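Local coordinates for protein acetyl-CoA C-acetyltransferase (Syntrophomonas wolfei subsp. wolfei, PDB 7N7Z) that probably catalyses the reversible condensation of two acetyl-CoA molecules to acetoacetyl-CoA and free CoA, as thiolases of its family do, at residues Gly57-His62 / Thr117-Met122; Ser67-Ile72 / Ser85-Gln90. All coordinates share one frame; numbering follows the deposited sequence.

Contact 1 of 2, residues Gly57-His62 / Thr117-Met122; sequences GATCLH and TAVESM
The carboxylate of E120 grips two successive backbone N-H groups, those of C60 and L61, beside the parallel pairing of strands 54-58 and 113-121 in the nine-strand mixed sheet of the thiolase fold. E120 OE1 takes the bond from C60 N (2.6 Å) on its syn lone pair; OE2, also met on its syn side, takes L61 N at 3.2 Å, a less straight bond with 138° at the hydrogen. Both oxygens are thus engaged, which fixes the rotation of the carboxylate. E120 leaves its strand with CG anti to the backbone N, and a bend at chi2 (63°) turns the carboxylate toward the backbone of C60 and L61. T59 crosses E120 at about a right angle; its OG1 donates to V119 O (2.8 Å) from above the carbonyl plane, so a side-chain hydroxyl continues the interstrand bonding beyond the bridged pair A58-A118. Two parallel bridges, G57 with T117 and A58 with A118, precede it: V119 N donates to A58 O (3.0 Å), and the methyls of A58 and A118 lie against each other on one face, where A118 also touches L365 of helix 360-378. Next to 59-62 are the predicted catalytic residues: the side chain of C60 is about 7 Å from that of C92, and the side chain of E120 about 8 Å from that of H358. L61 leans on helix 146-152, while H62 packs on C60 of the second subunit. At the far end, T117 OG1 sits between its backbone N and carbonyl carbon (chi1 60°), 3.0 Å from a water that donates to A58 O at 2.7 Å, a second bond for that carbonyl besides V119 N.

Contact 2 of 2, residues Ser67-Ile72 / Ser85-Gln90; sequences SLPPRI and SCMVSQ
Strand 54-58, helix 69-76 and strand 84-89 form a beta-alpha-beta unit, and here the first turn of the helix, with L68 at its N-cap position, settles on the last strand through van der Waals contacts, mostly of apolar side chains, with no hydrogen bond across. The two methyls of L68 divide the work: CD2 comes to 3.2 Å from S85 OG, while CD1 lies 4.1 Å from M87 CB, the two side chains sliding past each other in opposite directions. P70 meets M87 at about a right angle, its ring CG 3.8 Å from M87 CB and 3.6 Å from C86 O. With CG anti to the backbone N (chi1 -177°), M87 crosses the two proline rings, its SD 4.0 Å from P69 CD. An alanine in place of L68 lacks both methyls and would probably leave a gap between the start of helix 69-76 and strand 84-89, with S85 and M87 CB losing their cover. S85 OG, also beside R71 CB, bonds to S393 OG of the second subunit, and R71 NH2 to V81 O. Behind the strand V88 faces helix 94-107, and residues 87-89 pair antiparallel with a strand of the second subunit, extending the sheet across the interface.

Overall arrangement
Contact 2 is nested in the chain between the two segments of contact 1, and both are buried; contact 1 lies deeper, about 10 Å from the centre of the chain against about 17 Å, measured between centres. Strand 54-58 joins them: G57, opposite T117 on one side, probably bonds to strand 84-89 on the other, G57 N to C86 O (2.9 Å) and V88 N to G57 O (2.8 Å). The ring of H62 also packs on the end of M87. Contact 1 is polar, strand against strand and near the predicted catalytic residues; contact 2 is mainly apolar, helix against strand, away from those residues and part of the subunit interface, which fewer residues of contact 1 reach.

Contact 1 of 2, residues Gly57-His62 / Thr117-Met122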
loop_
_atom_site.group_PDB
_atom_site.type_symbol
_atom_site.label_atom_id
_atom_site.label_comp_id
_atom_site.label_asym_id
_atom_site.label_seq_id
_atom_site.Cartn_x
_atom_site.Cartn_y
_atom_site.Cartn_z
ATOM N N GLY B 57 22.756 -7.340 -18.486
ATOM C CA GLY B 57 22.600 -6.571 -17.265
ATOM C C GLY B 57 22.348 -7.474 -16.073
ATOM O O GLY B 57 21.491 -8.359 -16.118
ATOM N N ALA B 58 23.102 -7.235 -15.006
ATOM C CA ALA B 58 22.973 -7.982 -13.766
ATOM C C ALA B 58 22.332 -7.111 -12.695
ATOM O O ALA B 58 22.665 -5.929 -12.559
ATOM C CB ALA B 58 24.335 -8.481 -13.282
ATOM N N THR B 59 21.404 -7.700 -11.947
ATOM C CA THR B 59 20.771 -7.047 -10.810
ATOM C C THR B 59 19.947 -8.089 -10.072
ATOM O O THR B 59 19.439 -9.034 -10.681
ATOM C CB THR B 59 19.881 -5.872 -11.238
ATOM O OG1 THR B 59 19.627 -5.030 -10.106
ATOM C CG2 THR B 59 18.555 -6.371 -11.798
ATOM N N CYS B 60 19.821 -7.907 -8.758
ATOM C CA CYS B 60 19.066 -8.861 -7.955
ATOM C C CYS B 60 17.605 -8.449 -7.799
ATOM O O CYS B 60 16.721 -9.312 -7.828
ATOM C CB CYS B 60 19.725 -9.029 -6.581
ATOM S SG CYS B 60 18.802 -10.064 -5.409
ATOM N N LEU B 61 17.323 -7.153 -7.653
ATOM C CA LEU B 61 15.961 -6.655 -7.441
ATOM C C LEU B 61 15.561 -5.754 -8.612
ATOM O O LEU B 61 15.839 -4.551 -8.625
ATOM C CB LEU B 61 15.839 -5.920 -6.095
ATOM C CG LEU B 61 15.547 -6.788 -4.863
ATOM C CD1 LEU B 61 14.132 -7.347 -4.896
ATOM C CD2 LEU B 61 16.542 -7.921 -4.732
ATOM N N HIS B 62 14.892 -6.367 -9.593
ATOM C CA HIS B 62 14.369 -5.653 -10.755
ATOM C C HIS B 62 13.328 -4.612 -10.361
ATOM O O HIS B 62 13.322 -3.493 -10.890
ATOM C CB HIS B 62 13.767 -6.686 -11.713
ATOM C CG HIS B 62 12.907 -6.116 -12.799
ATOM N ND1 HIS B 62 11.953 -6.871 -13.448
ATOM C CD2 HIS B 62 12.882 -4.895 -13.385
ATOM C CE1 HIS B 62 11.360 -6.133 -14.368
ATOM N NE2 HIS B 62 11.903 -4.929 -14.350
ATOM N N THR B 117 26.692 -4.955 -17.381
ATOM C CA THR B 117 26.411 -4.035 -16.289
ATOM C C THR B 117 25.914 -4.827 -15.088
ATOM O O THR B 117 25.171 -5.802 -15.239
ATOM C CB THR B 117 25.369 -2.985 -16.687
ATOM O OG1 THR B 117 24.143 -3.633 -17.047
ATOM C CG2 THR B 117 25.870 -2.153 -17.856
ATOM N N ALA B 118 26.336 -4.407 -13.900
ATOM C CA ALA B 118 25.942 -5.053 -12.653
ATOM C C ALA B 118 25.631 -3.958 -11.647
ATOM O O ALA B 118 26.496 -3.128 -11.353
ATOM C CB ALA B 118 27.046 -5.978 -12.134
ATOM N N VAL B 119 24.404 -3.943 -11.128
ATOM C CA VAL B 119 23.942 -2.824 -10.320
ATOM C C VAL B 119 22.998 -3.327 -9.239
ATOM O O VAL B 119 22.272 -4.310 -9.421
ATOM C CB VAL B 119 23.247 -1.749 -11.187
ATOM C CG1 VAL B 119 21.980 -2.311 -11.823
ATOM C CG2 VAL B 119 22.928 -0.522 -10.347
ATOM N N GLU B 120 23.016 -2.633 -8.104
ATOM C CA GLU B 120 22.034 -2.847 -7.047
ATOM C C GLU B 120 21.912 -1.547 -6.268
ATOM O O GLU B 120 22.872 -1.120 -5.621
ATOM C CB GLU B 120 22.438 -3.996 -6.129
ATOM C CG GLU B 120 21.270 -4.606 -5.366
ATOM C CD GLU B 120 20.250 -5.244 -6.284
ATOM O OE1 GLU B 120 20.632 -6.155 -7.046
ATOM O OE2 GLU B 120 19.071 -4.833 -6.251
ATOM N N SER B 121 20.744 -0.914 -6.342
ATOM C CA SER B 121 20.430 0.271 -5.549
ATOM C C SER B 121 19.463 -0.180 -4.459
ATOM O O SER B 121 18.247 -0.009 -4.563
ATOM C CB SER B 121 19.842 1.381 -6.418
ATOM O OG SER B 121 19.301 2.419 -5.617
ATOM N N MET B 122 20.020 -0.780 -3.403
ATOM C CA MET B 122 19.188 -1.343 -2.347
ATOM C C MET B 122 18.462 -0.263 -1.557
ATOM O O MET B 122 17.439 -0.555 -0.929
ATOM C CB MET B 122 20.030 -2.212 -1.402
ATOM C CG MET B 122 21.160 -2.979 -2.089
ATOM S SD MET B 122 22.201 -3.947 -0.974
ATOM C CE MET B 122 21.022 -5.104 -0.288
HETATM O O HOH W 1 22.351 -4.341 -14.776
#

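Contact 2 of 2, residues Ser67-Ile72 / Ser85-Gln90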
loop_
_atom_site.group_PDB
_atom_site.type_symbol
_atom_site.label_atom_id
_atom_site.label_comp_id
_atom_site.label_asym_id
_atom_site.label_seq_id
_atom_site.Cartn_x
_atom_site.Cartn_y
_atom_site.Cartn_z
ATOM N N SER B 67 10.805 -1.309 -17.575
ATOM C CA SER B 67 10.819 -2.435 -18.503
ATOM C C SER B 67 12.246 -2.722 -18.953
ATOM O O SER B 67 12.927 -1.833 -19.476
ATOM C CB SER B 67 9.931 -2.133 -19.709
ATOM O OG SER B 67 8.560 -2.122 -19.353
ATOM N N LEU B 68 12.692 -3.971 -18.755
ATOM C CA LEU B 68 14.029 -4.433 -19.120
ATOM C C LEU B 68 15.050 -3.313 -18.958
ATOM O O LEU B 68 15.490 -2.721 -19.952
ATOM C CB LEU B 68 14.040 -4.964 -20.554
ATOM C CG LEU B 68 15.219 -5.861 -20.946
ATOM C CD1 LEU B 68 15.358 -7.039 -19.991
ATOM C CD2 LEU B 68 15.061 -6.353 -22.382
ATOM N N PRO B 69 15.442 -2.994 -17.729
ATOM C CA PRO B 69 16.338 -1.852 -17.495
ATOM C C PRO B 69 17.603 -1.928 -18.333
ATOM O O PRO B 69 18.066 -0.898 -18.846
ATOM C CB PRO B 69 16.652 -1.954 -15.995
ATOM C CG PRO B 69 15.459 -2.641 -15.412
ATOM C CD PRO B 69 14.978 -3.604 -16.468
ATOM N N PRO B 70 18.210 -3.110 -18.489
ATOM C CA PRO B 70 19.437 -3.176 -19.304
ATOM C C PRO B 70 19.255 -2.644 -20.715
ATOM O O PRO B 70 20.196 -2.066 -21.274
ATOM C CB PRO B 70 19.786 -4.671 -19.297
ATOM C CG PRO B 70 19.173 -5.189 -18.040
ATOM C CD PRO B 70 17.892 -4.418 -17.885
ATOM N N ARG B 71 18.074 -2.820 -21.312
ATOM C CA ARG B 71 17.817 -2.211 -22.614
ATOM C C ARG B 71 17.741 -0.695 -22.494
ATOM O O ARG B 71 18.206 0.029 -23.382
ATOM C CB ARG B 71 16.527 -2.777 -23.213
ATOM C CG ARG B 71 16.095 -2.128 -24.527
ATOM C CD ARG B 71 17.101 -2.358 -25.653
ATOM N NE ARG B 71 16.515 -2.074 -26.959
ATOM C CZ ARG B 71 17.076 -2.376 -28.123
ATOM N NH1 ARG B 71 18.260 -2.966 -28.190
ATOM N NH2 ARG B 71 16.432 -2.083 -29.249
ATOM N N ILE B 72 17.157 -0.193 -21.403
ATOM C CA ILE B 72 17.164 1.246 -21.160
ATOM C C ILE B 72 18.592 1.738 -20.979
ATOM O O ILE B 72 18.988 2.769 -21.537
ATOM C CB ILE B 72 16.294 1.589 -19.937
ATOM C CG1 ILE B 72 14.820 1.289 -20.222
ATOM C CG2 ILE B 72 16.478 3.052 -19.548
ATOM C CD1 ILE B 72 13.954 1.238 -18.974
ATOM N N SER B 85 19.854 -7.586 -25.575
ATOM C CA SER B 85 19.634 -7.120 -24.215
ATOM C C SER B 85 18.988 -8.235 -23.410
ATOM O O SER B 85 18.137 -8.967 -23.923
ATOM C CB SER B 85 18.751 -5.868 -24.190
ATOM O OG SER B 85 17.428 -6.173 -24.601
ATOM N N CYS B 86 19.400 -8.359 -22.154
ATOM C CA CYS B 86 18.786 -9.307 -21.237
ATOM C C CYS B 86 19.218 -8.956 -19.823
ATOM O O CYS B 86 20.213 -8.255 -19.612
ATOM C CB CYS B 86 19.162 -10.753 -21.577
ATOM S SG CYS B 86 20.789 -11.261 -20.982
ATOM N N MET B 87 18.450 -9.451 -18.856
ATOM C CA MET B 87 18.698 -9.218 -17.441
ATOM C C MET B 87 18.842 -10.561 -16.745
ATOM O O MET B 87 17.981 -11.435 -16.894
ATOM C CB MET B 87 17.562 -8.411 -16.813
ATOM C CG MET B 87 17.787 -8.059 -15.358
ATOM S SD MET B 87 16.641 -6.786 -14.807
ATOM C CE MET B 87 15.140 -7.747 -14.721
ATOM N N VAL B 88 19.924 -10.724 -15.991
ATOM C CA VAL B 88 20.255 -11.987 -15.347
ATOM C C VAL B 88 20.354 -11.759 -13.849
ATOM O O VAL B 88 20.723 -10.674 -13.386
ATOM C CB VAL B 88 21.570 -12.580 -15.900
ATOM C CG1 VAL B 88 22.674 -11.538 -15.868
ATOM C CG2 VAL B 88 21.986 -13.829 -15.123
ATOM N N SER B 89 20.022 -12.799 -13.087
ATOM C CA SER B 89 20.121 -12.753 -11.636
ATOM C C SER B 89 20.616 -14.093 -11.116
ATOM O O SER B 89 20.050 -15.140 -11.446
ATOM C CB SER B 89 18.772 -12.409 -10.995
ATOM O OG SER B 89 18.891 -12.344 -9.585
ATOM N N GLN B 90 21.682 -14.051 -10.323
ATOM C CA GLN B 90 22.147 -15.171 -9.512
ATOM C C GLN B 90 22.480 -14.668 -8.112
ATOM O O GLN B 90 23.535 -14.955 -7.543
ATOM C CB GLN B 90 23.347 -15.863 -10.160
ATOM C CG GLN B 90 23.652 -17.243 -9.581
ATOM C CD GLN B 90 24.547 -18.086 -10.478
ATOM O OE1 GLN B 90 24.438 -18.041 -11.704
ATOM N NE2 GLN B 90 25.430 -18.868 -9.866
#